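Local coordinates for spike protein P1 (Pseudoalteromonas phage pm2, PDB 2VVE) that serves as the receptor-binding spike at the fivefold vertices of the virion, its C-terminal part carrying the receptor-binding activity, at residues P128-S139 and F228-D238; L169-S177 and N189-L197. All coordinates share one frame; numbering follows the deposited sequence.

Overall arrangement
Both contacts lie in one beta domain of the spike, and their centres are about 9 Å apart. Interaction 1 pairs strands 129-137 and 229-236, the two inner strands of a four-stranded antiparallel sheet. Interaction 2 sets the outer strand of that sheet, 189-195, against residues 169-177, whose strand 169-172 belongs to the second sheet. Strand 129-137 has 229-236 on one flank and 189-195 on the other. Along the chain, 169-177 and 189-197 both fall between the partners of interaction 1. Interaction 1 forms the middle of one sheet, and interaction 2 joins that sheet's margin to the other. H137 and Y175 connect the two contacts.

Interaction 1: P128-S139 and F228-D238; sequences PFSLKARVRHKS and FTTFIEVYSDD
This is the central antiparallel pair of a four-stranded sheet, formed by strands 129-137 and 229-236. K132 and Y235 are a hydrogen-bonded pair, with K132 N to Y235 O at 2.9 Å. With CG of Y235 set between its backbone N and carbonyl carbon (chi1 66°), the ring turns one face to K132. There K132 CB makes a CH-pi contact, 4.0 Å from the ring centroid. The extended lysine chain runs on past the ring to a salt bridge, where NZ meets the syn lone pair of D237 OD1 at 2.9 Å. At one end, S236 OG donates to S130 O (2.7 Å), and D238 OD2 accepts from S130 N on its anti side (2.9 Å). A classic beta bulge places I232 and E233 opposite R134. I232 CD1 lies over one face of the R136 guanidinium, whose NE is held by D188. On the other face of the sheet, A133 CB meets the F231 ring at its edge. H137, with Y175 beyond it, donates from ND1 in the ring plane to T229 OG1 (2.9 Å), which also bonds E208. The result is a classic bulge in the inner antiparallel pair of one sheet of a beta sandwich, consistent with a jelly-roll-like fold.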
loop_
_atom_site.group_PDB
_atom_site.type_symbol
_atom_site.label_atom_id
_atom_site.label_comp_id
_atom_site.label_asym_id
_atom_site.label_seq_id
_atom_site.Cartn_x
_atom_site.Cartn_y
_atom_site.Cartn_z
ATOM N N PRO A 128 -18.899 28.267 -4.346
ATOM C CA PRO A 128 -20.301 28.004 -3.992
ATOM C C PRO A 128 -20.976 27.027 -4.953
ATOM O O PRO A 128 -20.725 27.062 -6.168
ATOM C CB PRO A 128 -20.967 29.383 -4.080
ATOM C CG PRO A 128 -19.817 30.387 -4.052
ATOM C CD PRO A 128 -18.672 29.681 -4.709
ATOM N N PHE A 129 -21.834 26.170 -4.407
ATOM C CA PHE A 129 -22.553 25.188 -5.209
ATOM C C PHE A 129 -23.959 24.959 -4.674
ATOM O O PHE A 129 -24.229 25.195 -3.494
ATOM C CB PHE A 129 -21.780 23.866 -5.274
ATOM C CG PHE A 129 -21.664 23.158 -3.950
ATOM C CD1 PHE A 129 -22.629 22.233 -3.557
ATOM C CD2 PHE A 129 -20.585 23.413 -3.099
ATOM C CE1 PHE A 129 -22.530 21.569 -2.330
ATOM C CE2 PHE A 129 -20.473 22.760 -1.870
ATOM C CZ PHE A 129 -21.448 21.835 -1.483
ATOM N N SER A 130 -24.847 24.521 -5.559
ATOM C CA SER A 130 -26.241 24.237 -5.196
ATOM C C SER A 130 -26.395 22.858 -4.568
ATOM O O SER A 130 -25.995 21.852 -5.155
ATOM C CB SER A 130 -27.145 24.340 -6.428
ATOM O OG SER A 130 -28.475 23.939 -6.121
ATOM N N LEU A 131 -26.985 22.824 -3.373
ATOM C CA LEU A 131 -27.383 21.576 -2.732
ATOM C C LEU A 131 -28.890 21.588 -2.534
ATOM O O LEU A 131 -29.444 22.511 -1.927
ATOM C CB LEU A 131 -26.659 21.391 -1.393
ATOM C CG LEU A 131 -26.817 20.073 -0.620
ATOM C CD1 LEU A 131 -26.347 18.873 -1.434
ATOM C CD2 LEU A 131 -26.047 20.136 0.693
ATOM N N LYS A 132 -29.544 20.550 -3.038
ATOM C CA LYS A 132 -30.996 20.491 -3.041
ATOM C C LYS A 132 -31.528 19.240 -2.371
ATOM O O LYS A 132 -30.821 18.243 -2.237
ATOM C CB LYS A 132 -31.519 20.538 -4.474
ATOM C CG LYS A 132 -31.305 21.857 -5.200
ATOM C CD LYS A 132 -31.794 21.722 -6.634
ATOM C CE LYS A 132 -31.498 22.966 -7.468
ATOM N NZ LYS A 132 -31.829 22.745 -8.920
ATOM N N ALA A 133 -32.787 19.304 -1.947
ATOM C CA ALA A 133 -33.505 18.107 -1.537
ATOM C C ALA A 133 -34.960 18.184 -1.956
ATOM O O ALA A 133 -35.570 19.262 -1.916
ATOM C CB ALA A 133 -33.401 17.891 -0.037
ATOM N N ARG A 134 -35.500 17.034 -2.353
ATOM C CA ARG A 134 -36.927 16.851 -2.555
ATOM C C ARG A 134 -37.499 16.449 -1.191
ATOM O O ARG A 134 -37.119 15.422 -0.609
ATOM C CB ARG A 134 -37.183 15.782 -3.631
ATOM C CG ARG A 134 -38.644 15.405 -3.815
ATOM C CD ARG A 134 -38.832 14.336 -4.886
ATOM N NE ARG A 134 -40.255 14.094 -5.113
ATOM C CZ ARG A 134 -40.750 13.415 -6.143
ATOM N NH1 ARG A 134 -42.063 13.262 -6.261
ATOM N NH2 ARG A 134 -39.939 12.890 -7.056
ATOM N N VAL A 135 -38.378 17.293 -0.663
ATOM C CA VAL A 135 -38.783 17.187 0.732
ATOM C C VAL A 135 -40.290 16.980 0.834
ATOM O O VAL A 135 -41.072 17.703 0.213
ATOM C CB VAL A 135 -38.325 18.441 1.561
ATOM C CG1 VAL A 135 -38.756 18.322 2.986
ATOM C CG2 VAL A 135 -36.817 18.606 1.518
ATOM N N ARG A 136 -40.683 15.975 1.609
ATOM C CA ARG A 136 -42.092 15.644 1.766
ATOM C C ARG A 136 -42.522 15.828 3.214
ATOM O O ARG A 136 -42.011 15.166 4.127
ATOM C CB ARG A 136 -42.368 14.209 1.289
ATOM C CG ARG A 136 -43.848 13.797 1.358
ATOM C CD ARG A 136 -44.073 12.458 0.720
ATOM N NE ARG A 136 -43.657 12.478 -0.676
ATOM C CZ ARG A 136 -43.347 11.396 -1.379
ATOM N NH1 ARG A 136 -43.407 10.193 -0.817
ATOM N NH2 ARG A 136 -42.964 11.527 -2.644
ATOM N N HIS A 137 -43.473 16.729 3.410
ATOM C CA HIS A 137 -44.109 16.907 4.707
ATOM C C HIS A 137 -45.470 16.214 4.718
ATOM O O HIS A 137 -46.279 16.394 3.806
ATOM C CB HIS A 137 -44.248 18.399 5.024
ATOM C CG HIS A 137 -42.988 19.176 4.802
ATOM N ND1 HIS A 137 -41.907 19.095 5.653
ATOM C CD2 HIS A 137 -42.641 20.063 3.836
ATOM C CE1 HIS A 137 -40.943 19.889 5.215
ATOM N NE2 HIS A 137 -41.365 20.494 4.119
ATOM N N LYS A 138 -45.704 15.396 5.733
ATOM C CA LYS A 138 -46.999 14.726 5.898
ATOM C C LYS A 138 -47.336 14.680 7.380
ATOM O O LYS A 138 -46.593 14.083 8.170
ATOM C CB LYS A 138 -46.955 13.317 5.288
ATOM C CG LYS A 138 -48.288 12.575 5.263
ATOM C CD LYS A 138 -48.131 11.228 4.554
ATOM C CE LYS A 138 -49.463 10.527 4.344
ATOM N NZ LYS A 138 -50.048 10.022 5.615
ATOM N N SER A 139 -48.442 15.330 7.747
ATOM C CA SER A 139 -48.869 15.426 9.141
ATOM C C SER A 139 -50.235 14.790 9.416
ATOM O O SER A 139 -50.461 14.280 10.512
ATOM C CB SER A 139 -48.832 16.883 9.630
ATOM O OG SER A 139 -49.751 17.709 8.933
ATOM N N PHE A 228 -42.508 15.151 10.907
ATOM C CA PHE A 228 -43.416 14.970 9.783
ATOM C C PHE A 228 -42.721 15.255 8.446
ATOM O O PHE A 228 -43.378 15.419 7.424
ATOM C CB PHE A 228 -44.627 15.892 9.944
ATOM C CG PHE A 228 -45.350 15.703 11.238
ATOM C CD1 PHE A 228 -46.150 14.580 11.448
ATOM C CD2 PHE A 228 -45.245 16.654 12.246
ATOM C CE1 PHE A 228 -46.831 14.409 12.662
ATOM C CE2 PHE A 228 -45.907 16.489 13.459
ATOM C CZ PHE A 228 -46.707 15.359 13.664
ATOM N N THR A 229 -41.391 15.282 8.458
ATOM C CA THR A 229 -40.604 15.679 7.291
ATOM C C THR A 229 -39.739 14.527 6.822
ATOM O O THR A 229 -39.080 13.893 7.637
ATOM C CB THR A 229 -39.716 16.901 7.653
ATOM O OG1 THR A 229 -40.569 18.016 7.964
ATOM C CG2 THR A 229 -38.772 17.287 6.503
ATOM N N THR A 230 -39.761 14.262 5.512
ATOM C CA THR A 230 -38.923 13.227 4.903
ATOM C C THR A 230 -38.096 13.787 3.742
ATOM O O THR A 230 -38.634 14.442 2.832
ATOM C CB THR A 230 -39.774 12.025 4.397
ATOM O OG1 THR A 230 -40.556 11.492 5.473
ATOM C CG2 THR A 230 -38.878 10.911 3.806
ATOM N N PHE A 231 -36.793 13.516 3.767
ATOM C CA PHE A 231 -35.903 13.909 2.664
ATOM C C PHE A 231 -35.909 12.838 1.574
ATOM O O PHE A 231 -35.027 11.985 1.504
ATOM C CB PHE A 231 -34.478 14.207 3.154
ATOM C CG PHE A 231 -34.377 15.451 3.989
ATOM C CD1 PHE A 231 -33.950 16.645 3.428
ATOM C CD2 PHE A 231 -34.734 15.431 5.333
ATOM C CE1 PHE A 231 -33.870 17.817 4.201
ATOM C CE2 PHE A 231 -34.664 16.589 6.115
ATOM C CZ PHE A 231 -34.225 17.783 5.550
ATOM N N ILE A 232 -36.938 12.890 0.732
ATOM C CA ILE A 232 -37.133 11.917 -0.349
ATOM C C ILE A 232 -35.858 11.696 -1.197
ATOM O O ILE A 232 -35.459 10.549 -1.472
ATOM C CB ILE A 232 -38.336 12.339 -1.239
ATOM C CG1 ILE A 232 -39.637 12.360 -0.408
ATOM C CG2 ILE A 232 -38.457 11.447 -2.469
ATOM C CD1 ILE A 232 -40.036 10.995 0.162
ATOM N N GLU A 233 -35.214 12.796 -1.580
ATOM C CA GLU A 233 -33.982 12.751 -2.352
ATOM C C GLU A 233 -33.111 13.950 -1.985
ATOM O O GLU A 233 -33.604 15.060 -1.897
ATOM C CB GLU A 233 -34.319 12.785 -3.846
ATOM C CG GLU A 233 -33.147 12.501 -4.773
ATOM C CD GLU A 233 -33.447 12.861 -6.222
ATOM O OE1 GLU A 233 -34.563 13.361 -6.514
ATOM O OE2 GLU A 233 -32.555 12.650 -7.067
ATOM N N VAL A 234 -31.830 13.707 -1.723
ATOM C CA VAL A 234 -30.856 14.785 -1.549
ATOM C C VAL A 234 -29.879 14.685 -2.726
ATOM O O VAL A 234 -29.273 13.626 -2.961
ATOM C CB VAL A 234 -30.100 14.699 -0.204
ATOM C CG1 VAL A 234 -29.133 15.897 -0.060
ATOM C CG2 VAL A 234 -31.098 14.633 0.979
ATOM N N TYR A 235 -29.726 15.786 -3.454
ATOM C CA TYR A 235 -29.031 15.746 -4.749
ATOM C C TYR A 235 -28.470 17.103 -5.132
ATOM O O TYR A 235 -28.699 18.105 -4.454
ATOM C CB TYR A 235 -30.003 15.263 -5.845
ATOM C CG TYR A 235 -31.140 16.223 -6.126
ATOM C CD1 TYR A 235 -31.052 17.158 -7.169
ATOM C CD2 TYR A 235 -32.294 16.225 -5.336
ATOM C CE1 TYR A 235 -32.080 18.057 -7.419
ATOM C CE2 TYR A 235 -33.333 17.127 -5.585
ATOM C CZ TYR A 235 -33.215 18.038 -6.631
ATOM O OH TYR A 235 -34.233 18.933 -6.875
ATOM N N SER A 236 -27.734 17.127 -6.238
ATOM C CA SER A 236 -27.333 18.378 -6.848
ATOM C C SER A 236 -27.337 18.191 -8.358
ATOM O O SER A 236 -26.867 17.168 -8.849
ATOM C CB SER A 236 -25.937 18.777 -6.372
ATOM O OG SER A 236 -25.505 19.982 -6.996
ATOM N N ASP A 237 -27.881 19.166 -9.078
ATOM C CA ASP A 237 -27.740 19.200 -10.540
ATOM C C ASP A 237 -26.804 20.330 -10.966
ATOM O O ASP A 237 -26.716 20.667 -12.140
ATOM C CB ASP A 237 -29.092 19.269 -11.253
ATOM C CG ASP A 237 -30.053 20.242 -10.611
ATOM O OD1 ASP A 237 -29.610 21.233 -9.990
ATOM O OD2 ASP A 237 -31.268 20.002 -10.735
ATOM N N ASP A 238 -26.093 20.887 -9.990
ATOM C CA ASP A 238 -25.042 21.862 -10.241
ATOM C C ASP A 238 -23.881 21.179 -10.978
ATOM O O ASP A 238 -23.330 20.193 -10.477
ATOM C CB ASP A 238 -24.542 22.417 -8.910
ATOM C CG ASP A 238 -23.626 23.621 -9.074
ATOM O OD1 ASP A 238 -22.769 23.624 -9.980
ATOM O OD2 ASP A 238 -23.757 24.572 -8.281
HETATM O O HOH W 1 -22.623 26.994 -8.464
HETATM O O HOH W 2 -28.486 21.517 -7.623
HETATM O O HOH W 3 -36.905 11.958 -6.428
HETATM O O HOH W 4 -42.862 12.923 5.569
#

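Interaction 2: L169-S177 and N189-L197; sequences LIKYTSYGS and NTLDVMVTL
Y172, S174 and Y175 reach across to strand 189-195 in three different ways. Y172 presents a ring face. Its CG is anti to the carbonyl carbon (chi1 -66°), which lays the ring over V195. V195 CG2 sits over the ring centre, 4.0 Å from the centroid, and only 8° off the ring normal. This is a CH-pi contact. The other methyl, V195 CG1, lies nearer the phenol end, 3.9 Å from Y172 CZ. Y172 CB also packs on V193 CG2. A water joins Y172 OH to T196 N, 2.7 Å from that nitrogen, and so links the hydroxyl to the backbone of the other segment.

S174 makes the direct hydrogen bond of the contact. D192 N donates to S174 OG at 3.1 Å, and the bond is nearly straight at 173°. The same oxygen touches L191 CD1 and bonds a second water, which donates to T190 O. The serine thus grips the edge of the strand through its side chain. V193 CG1 packs against T173 O close by, at 3.4 Å.

Y175 offers its ring edge to L191 CA. The end of the ring reaches N189, whose CB is 3.3 Å from Y175 OH. The hydroxyl has its hydrogen-bond partner in H137, so this residue is tied to strand 129-137.

The axes of strands 169-172 and 189-195 come no closer than 9.2 Å, and no backbone pairing links the two segments. Side chains and water bridge them instead, as where the two sheets of a beta sandwich meet at their margins.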
loop_
_atom_site.group_PDB
_atom_site.type_symbol
_atom_site.label_atom_id
_atom_site.label_comp_id
_atom_site.label_asym_id
_atom_site.label_seq_id
_atom_site.Cartn_x
_atom_site.Cartn_y
_atom_site.Cartn_z
ATOM N N LEU A 169 -21.549 22.695 13.592
ATOM C CA LEU A 169 -22.379 22.580 12.396
ATOM C C LEU A 169 -22.929 23.936 11.991
ATOM O O LEU A 169 -23.237 24.763 12.860
ATOM C CB LEU A 169 -23.565 21.641 12.652
ATOM C CG LEU A 169 -23.245 20.243 13.194
ATOM C CD1 LEU A 169 -24.510 19.508 13.575
ATOM C CD2 LEU A 169 -22.466 19.454 12.175
ATOM N N ILE A 170 -23.072 24.128 10.676
ATOM C CA ILE A 170 -23.760 25.297 10.109
ATOM C C ILE A 170 -25.127 24.856 9.592
ATOM O O ILE A 170 -25.248 23.870 8.851
ATOM C CB ILE A 170 -22.938 25.957 8.973
ATOM C CG1 ILE A 170 -21.491 26.221 9.424
ATOM C CG2 ILE A 170 -23.650 27.228 8.420
ATOM C CD1 ILE A 170 -21.338 27.008 10.742
ATOM N N LYS A 171 -26.160 25.572 10.020
ATOM C CA LYS A 171 -27.515 25.300 9.582
ATOM C C LYS A 171 -27.828 26.028 8.271
ATOM O O LYS A 171 -27.722 27.254 8.204
ATOM C CB LYS A 171 -28.487 25.754 10.672
ATOM C CG LYS A 171 -29.960 25.789 10.247
ATOM C CD LYS A 171 -30.859 26.239 11.392
ATOM C CE LYS A 171 -30.677 27.723 11.707
ATOM N NZ LYS A 171 -31.533 28.133 12.853
ATOM N N TYR A 172 -28.233 25.278 7.243
ATOM C CA TYR A 172 -28.661 25.892 5.967
ATOM C C TYR A 172 -30.131 25.653 5.688
ATOM O O TYR A 172 -30.603 24.505 5.735
ATOM C CB TYR A 172 -27.856 25.350 4.783
ATOM C CG TYR A 172 -26.410 25.730 4.812
ATOM C CD1 TYR A 172 -25.959 26.889 4.180
ATOM C CD2 TYR A 172 -25.475 24.906 5.441
ATOM C CE1 TYR A 172 -24.613 27.246 4.199
ATOM C CE2 TYR A 172 -24.126 25.252 5.459
ATOM C CZ TYR A 172 -23.707 26.419 4.836
ATOM O OH TYR A 172 -22.372 26.758 4.858
ATOM N N THR A 173 -30.840 26.734 5.385
ATOM C CA THR A 173 -32.281 26.685 5.082
ATOM C C THR A 173 -32.636 27.533 3.856
ATOM O O THR A 173 -31.881 28.442 3.479
ATOM C CB THR A 173 -33.141 27.175 6.283
ATOM O OG1 THR A 173 -32.736 28.497 6.653
ATOM C CG2 THR A 173 -32.999 26.242 7.502
ATOM N N SER A 174 -33.787 27.249 3.244
ATOM C CA SER A 174 -34.272 28.070 2.115
ATOM C C SER A 174 -35.764 28.411 2.171
ATOM O O SER A 174 -36.209 29.358 1.512
ATOM C CB SER A 174 -33.945 27.406 0.772
ATOM O OG SER A 174 -34.804 26.300 0.509
ATOM N N TYR A 175 -36.538 27.636 2.929
ATOM C CA TYR A 175 -37.992 27.877 3.059
ATOM C C TYR A 175 -38.545 27.390 4.400
ATOM O O TYR A 175 -37.984 26.484 5.031
ATOM C CB TYR A 175 -38.790 27.218 1.906
ATOM C CG TYR A 175 -39.024 25.719 2.068
ATOM C CD1 TYR A 175 -40.159 25.226 2.730
ATOM C CD2 TYR A 175 -38.111 24.797 1.558
ATOM C CE1 TYR A 175 -40.371 23.847 2.881
ATOM C CE2 TYR A 175 -38.312 23.429 1.700
ATOM C CZ TYR A 175 -39.434 22.959 2.365
ATOM O OH TYR A 175 -39.601 21.598 2.492
ATOM N N GLY A 176 -39.647 28.006 4.823
ATOM C CA GLY A 176 -40.498 27.459 5.883
ATOM C C GLY A 176 -41.906 27.281 5.341
ATOM O O GLY A 176 -42.296 27.959 4.391
ATOM N N SER A 177 -42.673 26.372 5.939
ATOM C CA SER A 177 -44.046 26.104 5.483
ATOM C C SER A 177 -44.951 25.759 6.654
ATOM O O SER A 177 -44.529 25.099 7.606
ATOM C CB SER A 177 -44.048 24.955 4.466
ATOM O OG SER A 177 -45.360 24.615 4.059
ATOM N N ASN A 189 -41.779 19.609 -1.725
ATOM C CA ASN A 189 -41.014 20.850 -1.817
ATOM C C ASN A 189 -39.565 20.641 -2.238
ATOM O O ASN A 189 -39.040 19.533 -2.172
ATOM C CB ASN A 189 -41.065 21.602 -0.489
ATOM C CG ASN A 189 -42.467 22.049 -0.128
ATOM O OD1 ASN A 189 -43.307 22.270 -1.001
ATOM N ND2 ASN A 189 -42.726 22.191 1.162
ATOM N N THR A 190 -38.923 21.715 -2.686
ATOM C CA THR A 190 -37.495 21.669 -2.948
ATOM C C THR A 190 -36.725 22.587 -2.000
ATOM O O THR A 190 -36.889 23.811 -2.020
ATOM C CB THR A 190 -37.156 21.969 -4.423
ATOM O OG1 THR A 190 -37.798 20.999 -5.262
ATOM C CG2 THR A 190 -35.644 21.901 -4.655
ATOM N N LEU A 191 -35.899 21.977 -1.161
ATOM C CA LEU A 191 -34.949 22.714 -0.354
ATOM C C LEU A 191 -33.792 23.015 -1.309
ATOM O O LEU A 191 -33.293 22.114 -1.978
ATOM C CB LEU A 191 -34.529 21.870 0.868
ATOM C CG LEU A 191 -33.420 22.370 1.798
ATOM C CD1 LEU A 191 -33.730 23.724 2.427
ATOM C CD2 LEU A 191 -33.096 21.332 2.879
ATOM N N ASP A 192 -33.408 24.284 -1.432
ATOM C CA ASP A 192 -32.362 24.662 -2.384
ATOM C C ASP A 192 -31.488 25.736 -1.759
ATOM O O ASP A 192 -31.910 26.893 -1.604
ATOM C CB ASP A 192 -32.982 25.150 -3.707
ATOM C CG ASP A 192 -31.939 25.454 -4.804
ATOM O OD1 ASP A 192 -30.700 25.339 -4.594
ATOM O OD2 ASP A 192 -32.380 25.800 -5.915
ATOM N N VAL A 193 -30.278 25.336 -1.382
ATOM C CA VAL A 193 -29.334 26.268 -0.774
ATOM C C VAL A 193 -28.026 26.302 -1.551
ATOM O O VAL A 193 -27.607 25.298 -2.143
ATOM C CB VAL A 193 -29.062 25.934 0.734
ATOM C CG1 VAL A 193 -30.354 26.046 1.553
ATOM C CG2 VAL A 193 -28.428 24.549 0.889
ATOM N N MET A 194 -27.383 27.457 -1.538
ATOM C CA MET A 194 -26.006 27.558 -1.961
ATOM C C MET A 194 -25.143 27.299 -0.729
ATOM O O MET A 194 -25.393 27.838 0.346
ATOM C CB MET A 194 -25.699 28.950 -2.527
ATOM C CG MET A 194 -26.450 29.301 -3.806
ATOM S SD MET A 194 -26.156 28.136 -5.152
ATOM C CE MET A 194 -24.402 28.356 -5.413
ATOM N N VAL A 195 -24.121 26.475 -0.899
ATOM C CA VAL A 195 -23.184 26.178 0.168
ATOM C C VAL A 195 -21.771 26.410 -0.340
ATOM O O VAL A 195 -21.460 26.104 -1.498
ATOM C CB VAL A 195 -23.358 24.714 0.664
ATOM C CG1 VAL A 195 -22.412 24.413 1.790
ATOM C CG2 VAL A 195 -24.777 24.485 1.133
ATOM N N THR A 196 -20.923 26.967 0.521
ATOM C CA THR A 196 -19.538 27.222 0.168
ATOM C C THR A 196 -18.635 26.521 1.169
ATOM O O THR A 196 -18.652 26.847 2.356
ATOM C CB THR A 196 -19.224 28.744 0.131
ATOM O OG1 THR A 196 -20.068 29.385 -0.832
ATOM C CG2 THR A 196 -17.780 28.985 -0.238
ATOM N N LEU A 197 -17.844 25.569 0.680
ATOM C CA LEU A 197 -17.047 24.708 1.558
ATOM C C LEU A 197 -15.569 24.644 1.195
ATOM O O LEU A 197 -15.204 24.666 0.027
ATOM C CB LEU A 197 -17.613 23.287 1.562
ATOM C CG LEU A 197 -19.077 23.082 1.978
ATOM C CD1 LEU A 197 -19.503 21.634 1.761
ATOM C CD2 LEU A 197 -19.354 23.529 3.420
HETATM O O HOH W 5 -21.324 28.087 2.960
HETATM O O HOH W 6 -36.563 26.539 -1.386
#